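Local coordinates for type IV pilin structural subunit (Pseudomonas aeruginosa, PDB 3JYZ), which probably assembles with copies of itself into the type IV pilus, a thin surface filament of the bacterium, as its structural subunit, at residues S53-T58 and A76-L81; N98-L103 and Q130-M135. One frame throughout, in Å; residues are numbered along the deposited sequence.

Contact 1 (S53-T58 and A76-L81); sequences SSKYVT and ADQVGL
Two backbone N-H groups, those of Tyr56 and Val57, converge on Ser54 OG, within the turn from which Tyr56 leans on Gln78 and Val79. The bond from Tyr56 N to Ser54 OG is 3.2 Å long at 150°, while the one from Val57 N to the same oxygen, 3.1 Å, is more bent. This serine therefore forms an ST turn and an ST motif at once.

The Tyr56 ring lies against the short helix 76-79 with CG beside the backbone N (chi1 -64°). CB of Gln78 sits in the ring plane at the edge, 3.7 Å from Tyr56 CD1, and the carbonyl oxygen Gln78 O comes in obliquely, 3.3 Å from Tyr56 CE1. Gln78 itself bends at chi2, and its amide plane ends up 21° from the ring plane.

In the pilin fold this is the end of the sheet where the chain enters strand 57-62 and leaves the antiparallel partner strand 70-74; backbone bonds between Tyr56 and Val75 carry the pairing this far. Tyr56 also touches Arg10 on the long N-terminal helix 4-28.

Deeper in, methyl CG2 of the buried Val79 packs 3.4 Å from Tyr56 O and 3.8 Å from Tyr56 CB. Toward solvent, the extended Lys55 chain crosses Gln78 at about a right angle, with CE 3.3 Å from Gln78 OE1. No hydrogen bond spans the two segments, and Gln78 NE2 instead makes a weak one to Asp77 OD1.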
ATOM      1  N   SER A  53      -5.789  12.004  -0.136  1.00 10.20           N
ATOM      2  CA  SER A  53      -6.644  12.028  -1.308  1.00 11.45           C
ATOM      3  C   SER A  53      -6.166  13.087  -2.297  1.00 11.92           C
ATOM      4  O   SER A  53      -5.331  13.931  -1.967  1.00 13.46           O
ATOM      5  CB  SER A  53      -8.081  12.312  -0.894  1.00 14.30           C
ATOM      6  OG  SER A  53      -8.183  13.631  -0.406  1.00 16.08           O
ATOM      7  N   SER A  54      -6.705  13.026  -3.509  1.00 11.21           N
ATOM      8  CA  SER A  54      -6.322  13.944  -4.570  1.00 11.77           C
ATOM      9  C   SER A  54      -7.380  13.842  -5.647  1.00 13.44           C
ATOM     10  O   SER A  54      -8.370  13.143  -5.482  1.00 13.15           O
ATOM     11  CB  SER A  54      -4.966  13.541  -5.145  1.00 12.74           C
ATOM     12  OG  SER A  54      -5.076  12.322  -5.856  1.00 13.73           O
ATOM     13  N   LYS A  55      -7.160  14.453  -6.776  1.00 14.20           N
ATOM     14  CA  LYS A  55      -8.096  14.300  -7.852  1.00 15.68           C
ATOM     15  C   LYS A  55      -8.259  12.847  -8.292  1.00 15.47           C
ATOM     16  O   LYS A  55      -9.275  12.464  -8.599  1.00 15.87           O
ATOM     17  CB  LYS A  55      -7.685  15.157  -9.087  1.00 16.66           C
ATOM     18  CG  LYS A  55      -8.603  14.984 -10.249  1.00 17.79           C
ATOM     19  CD  LYS A  55      -8.225  15.925 -11.396  1.00 19.18           C
ATOM     20  CE  LYS A  55      -9.013  15.595 -12.647  1.00 21.19           C
ATOM     21  NZ  LYS A  55      -8.968  16.645 -13.667  1.00 22.66           N
ATOM     22  N   TYR A  56      -7.260  12.102  -8.129  1.00 14.82           N
ATOM     23  CA  TYR A  56      -7.219  10.747  -8.664  1.00 15.46           C
ATOM     24  C   TYR A  56      -7.339   9.711  -7.549  1.00 13.16           C
ATOM     25  O   TYR A  56      -7.628   8.610  -7.920  1.00 12.67           O
ATOM     26  CB  TYR A  56      -5.931  10.520  -9.455  1.00 18.16           C
ATOM     27  CG  TYR A  56      -5.807  11.388 -10.687  1.00 22.46           C
ATOM     28  CD1 TYR A  56      -6.900  11.604 -11.520  1.00 24.14           C
ATOM     29  CD2 TYR A  56      -4.601  11.990 -11.016  1.00 24.57           C
ATOM     30  CE1 TYR A  56      -6.790  12.396 -12.646  1.00 25.59           C
ATOM     31  CE2 TYR A  56      -4.483  12.784 -12.143  1.00 25.64           C
ATOM     32  CZ  TYR A  56      -5.579  12.984 -12.953  1.00 27.20           C
ATOM     33  OH  TYR A  56      -5.468  13.771 -14.076  1.00 30.34           O
ATOM     34  N   VAL A  57      -7.117  10.052  -6.351  1.00 11.21           N
ATOM     35  CA  VAL A  57      -7.126   9.138  -5.234  1.00 10.54           C
ATOM     36  C   VAL A  57      -8.237   9.458  -4.244  1.00 10.58           C
ATOM     37  O   VAL A  57      -8.290  10.508  -3.776  1.00 10.81           O
ATOM     38  CB  VAL A  57      -5.802   9.138  -4.525  1.00 10.21           C
ATOM     39  CG1 VAL A  57      -5.818   8.196  -3.350  1.00 10.79           C
ATOM     40  CG2 VAL A  57      -4.769   8.719  -5.508  1.00 10.71           C
ATOM     41  N   THR A  58      -9.123   8.500  -4.038  1.00 10.39           N
ATOM     42  CA  THR A  58     -10.197   8.638  -3.056  1.00 10.38           C
ATOM     43  C   THR A  58      -9.642   8.545  -1.639  1.00  9.82           C
ATOM     44  O   THR A  58      -9.963   9.366  -0.781  1.00 10.75           O
ATOM     45  CB  THR A  58     -11.258   7.547  -3.254  1.00 12.22           C
ATOM     46  OG1 THR A  58     -11.966   7.802  -4.472  1.00 14.75           O
ATOM     47  CG2 THR A  58     -12.253   7.513  -2.095  1.00 13.15           C
ATOM     48  N   ALA A  76     -12.223   6.163  -9.956  1.00 17.56           N
ATOM     49  CA  ALA A  76     -12.216   5.432 -11.221  1.00 19.34           C
ATOM     50  C   ALA A  76     -12.438   6.333 -12.438  1.00 20.36           C
ATOM     51  O   ALA A  76     -11.717   6.235 -13.425  1.00 20.91           O
ATOM     52  CB  ALA A  76     -13.222   4.307 -11.189  1.00 20.49           C
ATOM     53  N   ASP A  77     -13.414   7.229 -12.374  1.00 21.18           N
ATOM     54  CA  ASP A  77     -13.723   8.015 -13.566  1.00 22.11           C
ATOM     55  C   ASP A  77     -12.799   9.218 -13.821  1.00 21.95           C
ATOM     56  O   ASP A  77     -12.899   9.876 -14.861  1.00 22.62           O
ATOM     57  CB  ASP A  77     -15.209   8.398 -13.614  1.00 23.70           C
ATOM     58  CG  ASP A  77     -15.599   9.404 -12.548  1.00 25.77           C
ATOM     59  OD1 ASP A  77     -14.717   9.884 -11.805  1.00 25.75           O
ATOM     60  OD2 ASP A  77     -16.803   9.725 -12.466  1.00 26.92           O
ATOM     61  N   GLN A  78     -11.891   9.501 -12.890  1.00 21.07           N
ATOM     62  CA  GLN A  78     -10.873  10.517 -13.119  1.00 21.61           C
ATOM     63  C   GLN A  78      -9.591   9.871 -13.640  1.00 22.25           C
ATOM     64  O   GLN A  78      -8.822  10.483 -14.385  1.00 23.72           O
ATOM     65  CB  GLN A  78     -10.574  11.316 -11.843  1.00 21.44           C
ATOM     66  CG  GLN A  78     -11.789  11.991 -11.193  1.00 21.20           C
ATOM     67  CD  GLN A  78     -12.452  13.032 -12.083  1.00 22.45           C
ATOM     68  OE1 GLN A  78     -11.779  13.823 -12.748  1.00 23.60           O
ATOM     69  NE2 GLN A  78     -13.779  13.044 -12.085  1.00 22.24           N
ATOM     70  N   VAL A  79      -9.362   8.626 -13.234  1.00 20.91           N
ATOM     71  CA  VAL A  79      -8.153   7.915 -13.610  1.00 20.11           C
ATOM     72  C   VAL A  79      -8.326   7.202 -14.947  1.00 21.75           C
ATOM     73  O   VAL A  79      -7.406   7.192 -15.768  1.00 22.97           O
ATOM     74  CB  VAL A  79      -7.763   6.891 -12.524  1.00 18.34           C
ATOM     75  CG1 VAL A  79      -6.539   6.099 -12.946  1.00 18.48           C
ATOM     76  CG2 VAL A  79      -7.506   7.602 -11.210  1.00 18.57           C
ATOM     77  N   GLY A  80      -9.504   6.620 -15.160  1.00 21.57           N
ATOM     78  CA  GLY A  80      -9.770   5.821 -16.347  1.00 21.25           C
ATOM     79  C   GLY A  80      -9.891   4.330 -16.060  1.00 21.68           C
ATOM     80  O   GLY A  80      -9.556   3.500 -16.908  1.00 22.50           O
ATOM     81  N   LEU A  81     -10.378   3.983 -14.871  1.00 21.48           N
ATOM     82  CA  LEU A  81     -10.438   2.595 -14.431  1.00 20.74           C
ATOM     83  C   LEU A  81     -11.866   2.071 -14.356  1.00 22.58           C
ATOM     84  O   LEU A  81     -12.812   2.852 -14.260  1.00 23.31           O
ATOM     85  CB  LEU A  81      -9.813   2.469 -13.041  1.00 18.80           C
ATOM     86  CG  LEU A  81      -8.337   2.819 -12.916  1.00 17.62           C
ATOM     87  CD1 LEU A  81      -7.994   3.050 -11.451  1.00 16.94           C
ATOM     88  CD2 LEU A  81      -7.466   1.720 -13.516  1.00 17.48           C
TER

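Contact 2 (N98-L103 and Q130-M135); sequences NTRTAL and QGFTGM
Arg100 lays its guanidinium flat over one face of the Phe132 ring and, from the same group, bonds the backbone of Gln130. The stack is close to parallel: the planes are 18° apart and the centres 3.8 Å. It is also a cation-pi contact, with CZ of Arg100 above the ring but offset toward the rim. The nearest pair is Arg100 NE to Phe132 CE2 at 3.4 Å, and Arg100 CD follows at 3.5 Å from the same CE2, so the end of the aliphatic part rides just outside the ring's rim, on the same side as the guanidinium. The arginine gets there by running extended from CG to NE.

NH1 of Arg100 donates to Gln130 O over 2.9 Å, with an N-H...O angle of 157° and the acceptor near the guanidinium edge. Gln130 and Gly131 follow directly on helix 125-129, and positive phi at Gly131 completes a Schellman motif at its C-terminal end. This helix and the loop after it lie between Cys119 and Cys149, the disulfide-bonded loop familiar from type IV pilins, and the arginine ties that loop to strand 100-102 of the sheet.

The charge itself is answered by Asp116 on strand 114-120, which forms a salt bridge with Arg100 NE and probably helps fix the rotation of the guanidinium over the ring. Phe132 is buried, also touching Asp116 and Ala118, and its ring meets that of Tyr93 at about 50°. On the backbone side of the arginine, a water donates to Arg100 O at 3.2 Å and links weakly to Thr133 OG1.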
ATOM      1  N   ASN A  98      18.002 -11.675   6.300  1.00 21.19           N
ATOM      2  CA  ASN A  98      17.928 -13.045   5.799  1.00 21.62           C
ATOM      3  C   ASN A  98      16.539 -13.501   5.369  1.00 20.36           C
ATOM      4  O   ASN A  98      16.397 -14.321   4.454  1.00 20.57           O
ATOM      5  CB  ASN A  98      18.415 -14.022   6.869  1.00 23.27           C
ATOM      6  CG  ASN A  98      19.885 -13.830   7.205  1.00 25.33           C
ATOM      7  OD1 ASN A  98      20.235 -13.487   8.335  1.00 26.91           O
ATOM      8  ND2 ASN A  98      20.752 -14.058   6.225  1.00 25.70           N
ATOM      9  N   THR A  99      15.516 -12.958   6.025  1.00 18.90           N
ATOM     10  CA  THR A  99      14.147 -13.360   5.743  1.00 18.46           C
ATOM     11  C   THR A  99      13.205 -12.168   5.860  1.00 15.79           C
ATOM     12  O   THR A  99      13.479 -11.221   6.607  1.00 16.68           O
ATOM     13  CB  THR A  99      13.639 -14.454   6.705  1.00 21.48           C
ATOM     14  OG1 THR A  99      12.374 -14.947   6.243  1.00 24.84           O
ATOM     15  CG2 THR A  99      13.493 -13.900   8.112  1.00 22.37           C
ATOM     16  N   ARG A 100      12.097 -12.231   5.124  1.00 14.55           N
ATOM     17  CA  ARG A 100      11.010 -11.267   5.289  1.00 13.57           C
ATOM     18  C   ARG A 100       9.860 -11.868   6.086  1.00 13.11           C
ATOM     19  O   ARG A 100       9.441 -12.995   5.841  1.00 15.23           O
ATOM     20  CB  ARG A 100      10.480 -10.800   3.936  1.00 13.47           C
ATOM     21  CG  ARG A 100      11.446  -9.972   3.134  1.00 13.73           C
ATOM     22  CD  ARG A 100      10.709  -9.411   1.945  1.00 14.59           C
ATOM     23  NE  ARG A 100      11.496  -8.533   1.090  1.00 14.72           N
ATOM     24  CZ  ARG A 100      11.861  -8.838  -0.150  1.00 16.46           C
ATOM     25  NH1 ARG A 100      11.543 -10.016  -0.657  1.00 17.63           N
ATOM     26  NH2 ARG A 100      12.550  -7.963  -0.872  1.00 16.59           N
ATOM     27  N   THR A 101       9.338 -11.086   7.027  0.50 12.26           N
ATOM     28  CA  THR A 101       8.163 -11.470   7.792  0.50 13.15           C
ATOM     29  C   THR A 101       7.172 -10.301   7.770  0.50 11.51           C
ATOM     30  O   THR A 101       7.582  -9.140   7.813  0.50 11.38           O
ATOM     31  CB  THR A 101       8.549 -11.837   9.244  0.50 15.30           C
ATOM     32  OG1 THR A 101       7.371 -12.080  10.016  0.50 17.31           O
ATOM     33  CG2 THR A 101       9.308 -10.722   9.882  0.50 15.32           C
ATOM     34  N   ALA A 102       5.879 -10.607   7.679  1.00 10.43           N
ATOM     35  CA  ALA A 102       4.843  -9.570   7.690  1.00 10.08           C
ATOM     36  C   ALA A 102       5.087  -8.580   8.828  1.00  9.46           C
ATOM     37  O   ALA A 102       5.390  -8.987   9.948  1.00 10.05           O
ATOM     38  CB  ALA A 102       3.462 -10.193   7.826  1.00 10.73           C
ATOM     39  N   LEU A 103       4.931  -7.288   8.546  1.00  8.78           N
ATOM     40  CA  LEU A 103       5.191  -6.250   9.543  1.00  9.44           C
ATOM     41  C   LEU A 103       4.556  -6.530  10.902  1.00  9.84           C
ATOM     42  O   LEU A 103       5.234  -6.470  11.918  1.00  9.56           O
ATOM     43  CB  LEU A 103       4.708  -4.884   9.049  1.00  9.70           C
ATOM     44  CG  LEU A 103       4.968  -3.711   9.992  1.00 10.01           C
ATOM     45  CD1 LEU A 103       6.457  -3.450  10.136  1.00 11.27           C
ATOM     46  CD2 LEU A 103       4.252  -2.462   9.483  1.00 10.59           C
ATOM     47  N   GLN A 130      10.005 -10.652  -6.690  1.00 14.33           N
ATOM     48  CA  GLN A 130      10.890  -9.999  -5.726  1.00 14.67           C
ATOM     49  C   GLN A 130      10.968 -10.795  -4.428  1.00 14.90           C
ATOM     50  O   GLN A 130      11.652 -10.387  -3.483  1.00 15.68           O
ATOM     51  CB  GLN A 130      10.418  -8.569  -5.443  1.00 16.25           C
ATOM     52  CG  GLN A 130      10.651  -7.575  -6.577  1.00 18.67           C
ATOM     53  CD  GLN A 130       9.905  -6.266  -6.382  1.00 21.82           C
ATOM     54  OE1 GLN A 130      10.174  -5.274  -7.066  1.00 23.06           O
ATOM     55  NE2 GLN A 130       8.976  -6.248  -5.432  1.00 23.27           N
ATOM     56  N   GLY A 131      10.261 -11.919  -4.389  1.00 14.29           N
ATOM     57  CA  GLY A 131      10.307 -12.833  -3.257  1.00 15.31           C
ATOM     58  C   GLY A 131       9.255 -12.656  -2.174  1.00 15.67           C
ATOM     59  O   GLY A 131       9.304 -13.339  -1.149  1.00 17.80           O
ATOM     60  N   PHE A 132       8.300 -11.756  -2.385  1.00 12.81           N
ATOM     61  CA  PHE A 132       7.274 -11.512  -1.383  1.00 11.83           C
ATOM     62  C   PHE A 132       6.187 -12.569  -1.462  1.00 12.56           C
ATOM     63  O   PHE A 132       5.840 -13.038  -2.543  1.00 14.10           O
ATOM     64  CB  PHE A 132       6.606 -10.160  -1.596  1.00 10.72           C
ATOM     65  CG  PHE A 132       7.491  -8.979  -1.357  1.00 11.48           C
ATOM     66  CD1 PHE A 132       8.109  -8.329  -2.415  1.00 12.23           C
ATOM     67  CD2 PHE A 132       7.668  -8.482  -0.083  1.00 11.86           C
ATOM     68  CE1 PHE A 132       8.910  -7.213  -2.198  1.00 11.79           C
ATOM     69  CE2 PHE A 132       8.454  -7.373   0.145  1.00 11.93           C
ATOM     70  CZ  PHE A 132       9.080  -6.727  -0.908  1.00 10.76           C
ATOM     71  N   THR A 133       5.532 -13.043  -0.321  1.00 13.28           N
ATOM     72  CA  THR A 133       4.423 -13.969  -0.238  1.00 15.31           C
ATOM     73  C   THR A 133       3.354 -13.447   0.737  1.00 14.69           C
ATOM     74  O   THR A 133       3.669 -12.728   1.676  1.00 13.96           O
ATOM     75  CB  THR A 133       4.962 -15.354   0.193  1.00 18.59           C
ATOM     76  OG1 THR A 133       5.619 -15.246   1.457  1.00 21.02           O
ATOM     77  CG2 THR A 133       5.883 -15.930  -0.852  1.00 18.62           C
ATOM     78  N   GLY A 134       2.225 -13.841   0.487  1.00 14.41           N
ATOM     79  CA  GLY A 134       1.126 -13.594   1.412  1.00 15.03           C
ATOM     80  C   GLY A 134       0.270 -12.346   1.212  1.00 15.26           C
ATOM     81  O   GLY A 134      -0.652 -12.099   1.996  1.00 16.94           O
HETATM   82  N   MSE A 135       0.546 -11.565   0.172  1.00 14.26           N
HETATM   83  CA  MSE A 135      -0.166 -10.298  -0.036  1.00 14.51           C
HETATM   84  C   MSE A 135      -1.610 -10.495  -0.437  1.00 13.38           C
HETATM   85  O   MSE A 135      -1.918 -11.355  -1.254  1.00 13.72           O
HETATM   86  CB  MSE A 135       0.477  -9.476  -1.160  1.00 16.74           C
HETATM   87  CG  MSE A 135       1.924  -9.144  -0.970  1.00 17.85           C
HETATM   88 SE   MSE A 135       3.049 -10.607  -1.608  1.00 19.57          SE
HETATM   89  CE  MSE A 135       2.539 -10.627  -3.494  1.00 19.33           C
TER
HETATM   90  O   HOH W   1       6.712 -13.404   4.169  1.00 48.93           O

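How the contacts relate
From the N terminus the chain runs through helices 4-28 and 33-49 before reaching contact 1, which closes a loop of 17 residues holding most of strand 57-62 and all of strand 70-74. It ties the start of that hairpin to the short helix after it. The chain then follows strand 87-95 to contact 2, whose 26-residue loop includes nearly all of helix 103-109, strand 114-120 and helix 125-129, and joins strand 100-102 to the disulfide-bonded loop. The two loops stand in series, neither nesting nor crossing. Both contacts reach the same antiparallel sheet, on opposite sides of the chain's centre, with their own centres about 29 Å apart.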